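Local coordinates for benzyl alcohol dehydrogenase (Acinetobacter calcoaceticus, PDB 1F8F), which catalyses the NAD-dependent oxidation of aryl alcohols such as benzyl alcohol to the aldehyde, as a zinc-containing member of the medium-chain alcohol dehydrogenase family, at residues E153-V163 / K322-Q333; E166-I175 / F337-F345. All coordinates share one frame; numbering follows the deposited sequence.

Contact 1: residues E153-V163 / K322-Q333. With SO4 (sulfate ion), chain E.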
loop_
_atom_site.group_PDB
_atom_site.type_symbol
_atom_site.label_atom_id
_atom_site.label_comp_id
_atom_site.label_asym_id
_atom_site.label_seq_id
_atom_site.Cartn_x
_atom_site.Cartn_y
_atom_site.Cartn_z
ATOM N N GLU A 153 -0.096 -3.022 -31.431
ATOM C CA GLU A 153 -1.353 -2.559 -30.843
ATOM C C GLU A 153 -1.088 -2.198 -29.368
ATOM O O GLU A 153 -1.687 -1.193 -28.956
ATOM C CB GLU A 153 -2.530 -3.566 -30.837
ATOM C CG GLU A 153 -3.894 -3.105 -30.337
ATOM C CD GLU A 153 -4.991 -4.147 -30.458
ATOM O OE1 GLU A 153 -4.676 -5.364 -30.354
ATOM O OE2 GLU A 153 -6.213 -3.960 -30.635
ATOM N N ASN A 154 -0.330 -3.009 -28.647
ATOM C CA ASN A 154 -0.171 -2.607 -27.239
ATOM C C ASN A 154 0.690 -1.350 -27.056
ATOM O O ASN A 154 0.538 -0.718 -25.998
ATOM C CB ASN A 154 0.261 -3.704 -26.284
ATOM C CG ASN A 154 1.666 -4.178 -26.519
ATOM O OD1 ASN A 154 2.311 -3.723 -27.480
ATOM N ND2 ASN A 154 2.113 -5.079 -25.639
ATOM N N ASN A 155 1.539 -0.936 -27.989
ATOM C CA ASN A 155 2.239 0.344 -27.812
ATOM C C ASN A 155 1.538 1.446 -28.613
ATOM O O ASN A 155 2.148 2.520 -28.670
ATOM C CB ASN A 155 3.726 0.336 -28.041
ATOM C CG ASN A 155 4.322 -0.022 -29.388
ATOM O OD1 ASN A 155 4.001 -1.055 -29.998
ATOM N ND2 ASN A 155 5.230 0.842 -29.790
ATOM N N THR A 156 0.343 1.280 -29.138
ATOM C CA THR A 156 -0.297 2.358 -29.900
ATOM C C THR A 156 -1.503 2.839 -29.126
ATOM O O THR A 156 -2.505 2.151 -28.966
ATOM C CB THR A 156 -0.604 1.873 -31.319
ATOM O OG1 THR A 156 0.604 1.336 -31.892
ATOM C CG2 THR A 156 -1.047 2.950 -32.304
ATOM N N VAL A 157 -1.492 4.046 -28.597
ATOM C CA VAL A 157 -2.430 4.689 -27.747
ATOM C C VAL A 157 -3.324 5.724 -28.427
ATOM O O VAL A 157 -3.017 6.852 -28.771
ATOM C CB VAL A 157 -1.825 5.370 -26.511
ATOM C CG1 VAL A 157 -2.806 5.702 -25.427
ATOM C CG2 VAL A 157 -0.687 4.554 -25.889
ATOM N N LYS A 158 -4.611 5.339 -28.514
ATOM C CA LYS A 158 -5.653 6.180 -29.096
ATOM C C LYS A 158 -5.873 7.434 -28.255
ATOM O O LYS A 158 -6.065 7.327 -27.042
ATOM C CB LYS A 158 -6.968 5.435 -29.309
ATOM C CG LYS A 158 -8.160 6.303 -29.692
ATOM C CD LYS A 158 -9.179 5.483 -30.489
ATOM C CE LYS A 158 -10.607 5.901 -30.176
ATOM N NZ LYS A 158 -11.589 5.043 -30.938
ATOM N N VAL A 159 -5.844 8.609 -28.885
ATOM C CA VAL A 159 -6.174 9.834 -28.162
ATOM C C VAL A 159 -7.215 10.623 -28.965
ATOM O O VAL A 159 -7.518 10.375 -30.133
ATOM C CB VAL A 159 -4.989 10.747 -27.812
ATOM C CG1 VAL A 159 -3.900 10.112 -26.984
ATOM C CG2 VAL A 159 -4.381 11.315 -29.098
ATOM N N THR A 160 -7.747 11.631 -28.285
ATOM C CA THR A 160 -8.819 12.458 -28.812
ATOM C C THR A 160 -8.465 13.252 -30.048
ATOM O O THR A 160 -7.353 13.770 -30.128
ATOM C CB THR A 160 -9.309 13.436 -27.724
ATOM O OG1 THR A 160 -10.476 14.085 -28.192
ATOM C CG2 THR A 160 -8.320 14.505 -27.320
ATOM N N LYS A 161 -9.401 13.470 -30.964
ATOM C CA LYS A 161 -9.154 14.293 -32.141
ATOM C C LYS A 161 -9.336 15.776 -31.842
ATOM O O LYS A 161 -9.090 16.638 -32.692
ATOM C CB LYS A 161 -10.104 13.924 -33.285
ATOM C CG LYS A 161 -9.861 12.552 -33.894
ATOM C CD LYS A 161 -10.762 12.289 -35.085
ATOM C CE LYS A 161 -10.821 10.842 -35.541
ATOM N NZ LYS A 161 -9.516 10.325 -36.061
ATOM N N ASP A 162 -9.667 16.130 -30.613
ATOM C CA ASP A 162 -9.918 17.487 -30.197
ATOM C C ASP A 162 -8.673 18.282 -29.825
ATOM O O ASP A 162 -8.802 19.418 -29.337
ATOM C CB ASP A 162 -10.862 17.506 -28.984
ATOM C CG ASP A 162 -12.308 17.153 -29.202
ATOM O OD1 ASP A 162 -12.748 16.649 -30.258
ATOM O OD2 ASP A 162 -13.099 17.379 -28.255
ATOM N N VAL A 163 -7.482 17.709 -29.929
ATOM C CA VAL A 163 -6.244 18.408 -29.607
ATOM C C VAL A 163 -5.349 18.194 -30.813
ATOM O O VAL A 163 -5.370 17.115 -31.409
ATOM C CB VAL A 163 -5.595 17.856 -28.338
ATOM C CG1 VAL A 163 -4.217 18.459 -28.065
ATOM C CG2 VAL A 163 -6.448 18.097 -27.094
ATOM N N LYS A 322 -1.357 2.934 -21.714
ATOM C CA LYS A 322 -2.682 2.827 -22.250
ATOM C C LYS A 322 -3.723 3.460 -21.302
ATOM O O LYS A 322 -4.737 3.977 -21.775
ATOM C CB LYS A 322 -3.089 1.355 -22.465
ATOM C CG LYS A 322 -2.609 0.715 -23.754
ATOM C CD LYS A 322 -3.724 0.634 -24.841
ATOM C CE LYS A 322 -2.890 0.628 -26.149
ATOM N NZ LYS A 322 -3.673 0.423 -27.397
ATOM N N LYS A 323 -3.404 3.489 -20.011
ATOM C CA LYS A 323 -4.176 4.154 -19.002
ATOM C C LYS A 323 -3.710 5.588 -18.701
ATOM O O LYS A 323 -4.500 6.521 -18.716
ATOM C CB LYS A 323 -4.120 3.378 -17.662
ATOM C CG LYS A 323 -5.179 3.862 -16.693
ATOM C CD LYS A 323 -4.876 3.443 -15.239
ATOM C CE LYS A 323 -6.082 3.869 -14.374
ATOM N NZ LYS A 323 -5.887 3.437 -12.976
ATOM N N PHE A 324 -2.434 5.806 -18.403
ATOM C CA PHE A 324 -1.829 7.072 -18.030
ATOM C C PHE A 324 -1.769 8.146 -19.115
ATOM O O PHE A 324 -1.928 9.338 -18.779
ATOM C CB PHE A 324 -0.400 6.816 -17.467
ATOM C CG PHE A 324 0.145 7.968 -16.652
ATOM C CD1 PHE A 324 -0.567 8.549 -15.621
ATOM C CD2 PHE A 324 1.403 8.517 -16.908
ATOM C CE1 PHE A 324 -0.055 9.610 -14.877
ATOM C CE2 PHE A 324 1.924 9.547 -16.169
ATOM C CZ PHE A 324 1.203 10.122 -15.124
ATOM N N ILE A 325 -1.456 7.792 -20.369
ATOM C CA ILE A 325 -1.342 8.780 -21.440
ATOM C C ILE A 325 -2.629 9.553 -21.614
ATOM O O ILE A 325 -2.590 10.785 -21.598
ATOM C CB ILE A 325 -0.757 8.275 -22.760
ATOM C CG1 ILE A 325 0.792 8.268 -22.601
ATOM C CG2 ILE A 325 -1.124 9.139 -23.987
ATOM C CD1 ILE A 325 1.346 7.420 -23.727
ATOM N N PRO A 326 -3.760 8.878 -21.795
ATOM C CA PRO A 326 -5.037 9.580 -21.835
ATOM C C PRO A 326 -5.284 10.386 -20.567
ATOM O O PRO A 326 -5.952 11.435 -20.659
ATOM C CB PRO A 326 -6.091 8.475 -22.057
ATOM C CG PRO A 326 -5.285 7.330 -22.585
ATOM C CD PRO A 326 -3.904 7.428 -21.998
ATOM N N GLU A 327 -4.842 9.975 -19.359
ATOM C CA GLU A 327 -5.073 10.785 -18.183
ATOM C C GLU A 327 -4.305 12.121 -18.305
ATOM O O GLU A 327 -4.831 13.203 -18.014
ATOM C CB GLU A 327 -4.730 10.082 -16.856
ATOM C CG GLU A 327 -5.697 8.986 -16.422
ATOM C CD GLU A 327 -5.152 8.052 -15.381
ATOM O OE1 GLU A 327 -3.974 8.005 -14.997
ATOM O OE2 GLU A 327 -5.956 7.246 -14.846
ATOM N N LEU A 328 -3.055 12.077 -18.797
ATOM C CA LEU A 328 -2.341 13.343 -18.989
ATOM C C LEU A 328 -3.035 14.229 -20.032
ATOM O O LEU A 328 -3.106 15.427 -19.820
ATOM C CB LEU A 328 -0.888 13.115 -19.361
ATOM C CG LEU A 328 -0.040 12.331 -18.328
ATOM C CD1 LEU A 328 1.347 12.146 -18.937
ATOM C CD2 LEU A 328 -0.051 12.968 -16.951
ATOM N N VAL A 329 -3.507 13.737 -21.156
ATOM C CA VAL A 329 -4.188 14.571 -22.165
ATOM C C VAL A 329 -5.422 15.234 -21.548
ATOM O O VAL A 329 -5.765 16.370 -21.904
ATOM C CB VAL A 329 -4.638 13.764 -23.397
ATOM C CG1 VAL A 329 -5.458 14.581 -24.380
ATOM C CG2 VAL A 329 -3.485 13.138 -24.164
ATOM N N ARG A 330 -6.146 14.512 -20.691
ATOM C CA ARG A 330 -7.334 15.077 -20.040
ATOM C C ARG A 330 -6.923 16.152 -19.052
ATOM O O ARG A 330 -7.609 17.146 -18.983
ATOM C CB ARG A 330 -8.140 13.998 -19.285
ATOM C CG ARG A 330 -9.243 14.391 -18.332
ATOM C CD ARG A 330 -9.484 13.414 -17.185
ATOM N NE ARG A 330 -9.458 12.028 -17.367
ATOM C CZ ARG A 330 -9.426 10.742 -17.372
ATOM N NH1 ARG A 330 -9.450 10.089 -18.550
ATOM N NH2 ARG A 330 -9.325 9.961 -16.290
ATOM N N LEU A 331 -5.860 16.016 -18.288
ATOM C CA LEU A 331 -5.399 17.030 -17.325
ATOM C C LEU A 331 -4.968 18.299 -18.036
ATOM O O LEU A 331 -5.265 19.446 -17.641
ATOM C CB LEU A 331 -4.293 16.380 -16.475
ATOM C CG LEU A 331 -4.814 15.491 -15.335
ATOM C CD1 LEU A 331 -3.603 14.893 -14.636
ATOM C CD2 LEU A 331 -5.652 16.294 -14.308
ATOM N N TYR A 332 -4.344 18.105 -19.208
ATOM C CA TYR A 332 -3.952 19.205 -20.070
ATOM C C TYR A 332 -5.216 19.908 -20.584
ATOM O O TYR A 332 -5.203 21.145 -20.518
ATOM C CB TYR A 332 -3.127 18.718 -21.278
ATOM C CG TYR A 332 -2.964 19.704 -22.415
ATOM C CD1 TYR A 332 -2.099 20.782 -22.280
ATOM C CD2 TYR A 332 -3.663 19.608 -23.599
ATOM C CE1 TYR A 332 -1.929 21.740 -23.267
ATOM C CE2 TYR A 332 -3.534 20.533 -24.631
ATOM C CZ TYR A 332 -2.660 21.598 -24.460
ATOM O OH TYR A 332 -2.470 22.531 -25.436
ATOM N N GLN A 333 -6.234 19.204 -21.144
ATOM C CA GLN A 333 -7.397 19.925 -21.679
ATOM C C GLN A 333 -8.151 20.767 -20.652
ATOM O O GLN A 333 -8.831 21.791 -20.927
ATOM C CB GLN A 333 -8.473 19.044 -22.299
ATOM C CG GLN A 333 -8.136 18.276 -23.538
ATOM C CD GLN A 333 -9.101 17.176 -23.926
ATOM O OE1 GLN A 333 -9.889 17.243 -24.898
ATOM N NE2 GLN A 333 -9.092 16.075 -23.217
HETATM S S SO4 E . -9.243 6.449 -15.803
HETATM O O1 SO4 E . -8.573 5.942 -17.036
HETATM O O2 SO4 E . -9.260 5.310 -14.796
HETATM O O3 SO4 E . -10.684 6.753 -16.114
HETATM O O4 SO4 E . -8.535 7.652 -15.292
HETATM O O HOH W 1 -5.391 2.461 -27.107
HETATM O O HOH W 2 -9.877 19.824 -26.198
#
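Lys-322 reaches the 153-163 segment because its chain turns sharply at chi2 (-102°) and then runs extended, bringing NZ between two backbone carbonyl oxygens. The contact joins the GroES-like catalytic domain to helix 321-333, which follows the last strand of the Rossmann sheet; strand 156-159 lies along the helix at 32°. Lys-322 NZ donates to Glu-153 O at 3.0 Å and to Thr-156 O at 2.6 Å, the latter from above the carbonyl plane, and a water takes a third bond. Glu-153 O also accepts from Thr-156 N, on the opposite face of its plane, so the ammonium group fastens a turn that is already closed. Further along, the contact is apolar packing. Val-157, with CG1 anti to the backbone N (chi1 -163°), lays that methyl on Pro-326 CD and Ile-325 CG2, while its CG2 meets Ile-325 CD1. Val-159 CG1 touches Ile-325 CG2 and Val-329 CG2. Away from the strand, Arg-330 NH2 makes a weak bond to a sulfate, probably from the crystallisation liquor, and also bonds to Ala-191 O of the second subunit. At the far end Val-163 CG1 approaches Tyr-332 CE2 obliquely, and Val-163 CG2 packs against Gln-333 CG at 3.9 Å.

Contact 2: residues E166-I175 / F337-F345. With ZN (zinc ion), chain B.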
loop_
_atom_site.group_PDB
_atom_site.type_symbol
_atom_site.label_atom_id
_atom_site.label_comp_id
_atom_site.label_asym_id
_atom_site.label_seq_id
_atom_site.Cartn_x
_atom_site.Cartn_y
_atom_site.Cartn_z
ATOM N N GLU A 166 0.072 17.006 -33.463
ATOM C CA GLU A 166 1.515 17.221 -33.556
ATOM C C GLU A 166 2.243 17.477 -32.236
ATOM O O GLU A 166 3.389 17.142 -32.015
ATOM C CB GLU A 166 1.873 18.334 -34.548
ATOM C CG GLU A 166 1.273 19.676 -34.179
ATOM C CD GLU A 166 -0.013 19.983 -34.889
ATOM O OE1 GLU A 166 -0.921 19.096 -35.057
ATOM O OE2 GLU A 166 -0.209 21.160 -35.291
ATOM N N LEU A 167 1.476 18.003 -31.286
ATOM C CA LEU A 167 1.907 18.272 -29.921
ATOM C C LEU A 167 1.967 17.092 -28.969
ATOM O O LEU A 167 2.614 17.232 -27.918
ATOM C CB LEU A 167 0.831 19.271 -29.468
ATOM C CG LEU A 167 0.981 20.238 -28.333
ATOM C CD1 LEU A 167 2.332 20.939 -28.286
ATOM C CD2 LEU A 167 -0.116 21.312 -28.405
ATOM N N LEU A 168 1.352 15.924 -29.227
ATOM C CA LEU A 168 1.339 14.797 -28.268
ATOM C C LEU A 168 2.342 13.687 -28.294
ATOM O O LEU A 168 2.509 12.928 -27.304
ATOM C CB LEU A 168 -0.035 14.094 -28.356
ATOM C CG LEU A 168 -1.234 15.031 -28.163
ATOM C CD1 LEU A 168 -2.480 14.174 -28.231
ATOM C CD2 LEU A 168 -1.202 15.800 -26.831
ATOM N N GLY A 169 3.172 13.537 -29.344
ATOM C CA GLY A 169 4.244 12.553 -29.368
ATOM C C GLY A 169 5.054 12.437 -28.092
ATOM O O GLY A 169 5.386 11.344 -27.560
ATOM N N PRO A 170 5.576 13.545 -27.567
ATOM C CA PRO A 170 6.431 13.567 -26.381
ATOM C C PRO A 170 5.830 12.909 -25.166
ATOM O O PRO A 170 6.515 12.414 -24.258
ATOM C CB PRO A 170 6.667 15.076 -26.159
ATOM C CG PRO A 170 6.636 15.615 -27.577
ATOM C CD PRO A 170 5.421 14.908 -28.156
ATOM N N LEU A 171 4.504 12.748 -25.100
ATOM C CA LEU A 171 3.836 12.033 -24.033
ATOM C C LEU A 171 4.250 10.567 -24.074
ATOM O O LEU A 171 4.160 9.881 -23.052
ATOM C CB LEU A 171 2.305 12.155 -24.044
ATOM C CG LEU A 171 1.667 13.542 -23.849
ATOM C CD1 LEU A 171 0.169 13.486 -24.143
ATOM C CD2 LEU A 171 1.855 14.024 -22.458
ATOM N N GLY A 172 4.642 9.996 -25.214
ATOM C CA GLY A 172 5.070 8.563 -25.222
ATOM C C GLY A 172 6.426 8.300 -24.554
ATOM O O GLY A 172 6.897 7.145 -24.542
ATOM N N CYS A 173 7.144 9.313 -24.051
ATOM C CA CYS A 173 8.390 9.140 -23.375
ATOM C C CYS A 173 8.691 10.194 -22.306
ATOM O O CYS A 173 8.463 9.928 -21.125
ATOM C CB CYS A 173 9.658 9.112 -24.248
ATOM S SG CYS A 173 11.159 8.665 -23.308
ATOM N N GLY A 174 9.358 11.300 -22.662
ATOM C CA GLY A 174 9.781 12.248 -21.610
ATOM C C GLY A 174 8.722 12.840 -20.681
ATOM O O GLY A 174 9.005 13.024 -19.471
ATOM N N ILE A 175 7.541 13.219 -21.159
ATOM C CA ILE A 175 6.489 13.784 -20.316
ATOM C C ILE A 175 5.874 12.751 -19.369
ATOM O O ILE A 175 5.787 13.018 -18.182
ATOM C CB ILE A 175 5.425 14.508 -21.147
ATOM C CG1 ILE A 175 6.058 15.285 -22.321
ATOM C CG2 ILE A 175 4.594 15.475 -20.279
ATOM C CD1 ILE A 175 7.024 16.404 -21.950
ATOM N N PHE A 337 -2.353 20.962 -16.703
ATOM C CA PHE A 337 -1.000 20.393 -16.920
ATOM C C PHE A 337 -0.496 20.913 -18.245
ATOM O O PHE A 337 -0.733 20.299 -19.305
ATOM C CB PHE A 337 -1.159 18.864 -16.850
ATOM C CG PHE A 337 0.027 18.034 -17.151
ATOM C CD1 PHE A 337 1.055 17.929 -16.228
ATOM C CD2 PHE A 337 0.129 17.396 -18.374
ATOM C CE1 PHE A 337 2.179 17.157 -16.524
ATOM C CE2 PHE A 337 1.253 16.620 -18.636
ATOM C CZ PHE A 337 2.277 16.484 -17.728
ATOM N N PRO A 338 0.044 22.140 -18.202
ATOM C CA PRO A 338 0.424 22.841 -19.429
ATOM C C PRO A 338 1.779 22.485 -19.956
ATOM O O PRO A 338 2.642 23.331 -20.137
ATOM C CB PRO A 338 0.194 24.287 -18.970
ATOM C CG PRO A 338 0.684 24.308 -17.553
ATOM C CD PRO A 338 0.250 22.987 -17.003
ATOM N N PHE A 339 2.022 21.230 -20.354
ATOM C CA PHE A 339 3.282 20.737 -20.884
ATOM C C PHE A 339 3.583 21.359 -22.242
ATOM O O PHE A 339 4.748 21.328 -22.611
ATOM C CB PHE A 339 3.395 19.200 -21.027
ATOM C CG PHE A 339 2.627 18.691 -22.221
ATOM C CD1 PHE A 339 1.238 18.575 -22.149
ATOM C CD2 PHE A 339 3.243 18.406 -23.416
ATOM C CE1 PHE A 339 0.459 18.150 -23.197
ATOM C CE2 PHE A 339 2.490 18.006 -24.508
ATOM C CZ PHE A 339 1.111 17.860 -24.395
ATOM N N ASP A 340 2.610 21.899 -22.976
ATOM C CA ASP A 340 2.872 22.629 -24.198
ATOM C C ASP A 340 3.850 23.793 -24.004
ATOM O O ASP A 340 4.412 24.311 -24.971
ATOM C CB ASP A 340 1.610 23.190 -24.848
ATOM C CG ASP A 340 0.808 24.192 -24.073
ATOM O OD1 ASP A 340 0.854 24.305 -22.836
ATOM O OD2 ASP A 340 0.097 24.970 -24.738
ATOM N N GLN A 341 4.104 24.272 -22.794
ATOM C CA GLN A 341 5.088 25.327 -22.590
ATOM C C GLN A 341 6.534 24.857 -22.678
ATOM O O GLN A 341 7.356 25.762 -22.681
ATOM C CB GLN A 341 4.909 26.117 -21.288
ATOM C CG GLN A 341 3.444 26.486 -21.203
ATOM C CD GLN A 341 3.119 27.903 -20.914
ATOM O OE1 GLN A 341 3.554 28.777 -21.703
ATOM N NE2 GLN A 341 2.350 28.030 -19.809
ATOM N N LEU A 342 6.818 23.563 -22.793
ATOM C CA LEU A 342 8.213 23.137 -22.954
ATOM C C LEU A 342 8.588 22.987 -24.432
ATOM O O LEU A 342 9.714 22.588 -24.806
ATOM C CB LEU A 342 8.335 21.772 -22.254
ATOM C CG LEU A 342 7.703 21.647 -20.873
ATOM C CD1 LEU A 342 7.822 20.235 -20.269
ATOM C CD2 LEU A 342 8.329 22.614 -19.868
ATOM N N VAL A 343 7.630 23.189 -25.335
ATOM C CA VAL A 343 7.826 22.840 -26.731
ATOM C C VAL A 343 8.226 23.855 -27.772
ATOM O O VAL A 343 7.590 24.913 -27.748
ATOM C CB VAL A 343 6.486 22.143 -27.163
ATOM C CG1 VAL A 343 6.269 21.966 -28.628
ATOM C CG2 VAL A 343 6.532 20.740 -26.487
ATOM N N LYS A 344 9.115 23.453 -28.704
ATOM C CA LYS A 344 9.408 24.298 -29.870
ATOM C C LYS A 344 9.489 23.443 -31.150
ATOM O O LYS A 344 10.154 22.403 -31.196
ATOM C CB LYS A 344 10.684 25.112 -29.688
ATOM C CG LYS A 344 11.100 25.984 -30.858
ATOM C CD LYS A 344 12.528 26.517 -30.726
ATOM C CE LYS A 344 12.916 27.672 -31.631
ATOM N NZ LYS A 344 12.932 27.281 -33.075
ATOM N N PHE A 345 8.774 23.804 -32.206
ATOM C CA PHE A 345 8.696 23.071 -33.461
ATOM C C PHE A 345 9.798 23.362 -34.474
ATOM O O PHE A 345 10.205 24.510 -34.631
ATOM C CB PHE A 345 7.346 23.362 -34.120
ATOM C CG PHE A 345 6.122 22.827 -33.448
ATOM C CD1 PHE A 345 5.800 21.488 -33.473
ATOM C CD2 PHE A 345 5.220 23.698 -32.824
ATOM C CE1 PHE A 345 4.650 20.990 -32.868
ATOM C CE2 PHE A 345 4.071 23.219 -32.213
ATOM C CZ PHE A 345 3.782 21.850 -32.226
HETATM ZN ZN ZN B . 13.064 9.149 -24.213
#
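Phe-339 presents its ring to the 166-175 segment in two ways. Leu-171 CD2 sits over the centre of one face, 4.3 Å above the plane, whereas Leu-168 CD2 and the carbonyl oxygen of Leu-167 come to the rim. Leu-167 O lies in the ring plane, 3.5 Å from Phe-339 CE2, where the slightly positive ring hydrogens would be expected to favour it. The ring is directed there by a chi1 of 76°, with CG between the backbone N and the carbonyl carbon.

Ile-175, in the first turn of helix 174-186, meets two aromatic residues with one methyl: its CG2 approaches the edge of Phe-337, 3.6 Å from CZ, and also packs on Phe-339 CB. Its other branch ends at CD1, against Leu-342 CD1. At the opposite end of the contact, Leu-167 CD1 sits between Val-343 CG1, Asp-340 CB and the Phe-345 ring. Glu-166 crosses Phe-345 at about a right angle, and it is the aliphatic CG, 3.9 Å from Phe-345 CZ, that touches the ring, with the carboxylate plane turned 59° from it.

Within the medium-chain dehydrogenase fold, this joins the run into helix 174-186 to the 3-10 turn 339-342 and strand 343-347. Cys-173, at the N-cap position of that helix, binds the zinc ion through SG at 2.2 Å, together with His-65 and Cys-44, and touches NAD. No hydrogen bond links the two segments; they cohere by apolar and aromatic packing, with one carbonyl oxygen at a ring edge, so residues 337-345 hold the start of helix 174-186 through Ile-175, while Cys-173 does not touch them.

In the fold
Both contacts are partly buried, but they differ in chemistry. Contact 1 combines a valine-rich middle with a lysine bonded to two carbonyls at one end, and reaches the subunit boundary, where Glu-153 forms a salt bridge with Lys-96 of the third subunit. Contact 2 lies nearer the centre of the chain, about 10 Å from it, with no exposed residue among those touching; no other chain meets it, and it relies on rings and aliphatic branches. Both reach the same mixed sheet, through strands 156-159 and 343-347, and helix 321-333 of contact 1 also packs on Leu-167 and Leu-171. Val-159 CG2 touches Leu-168 CD1, and Tyr-332 stands edge-to-face with Phe-339, so the two contacts pack against each other.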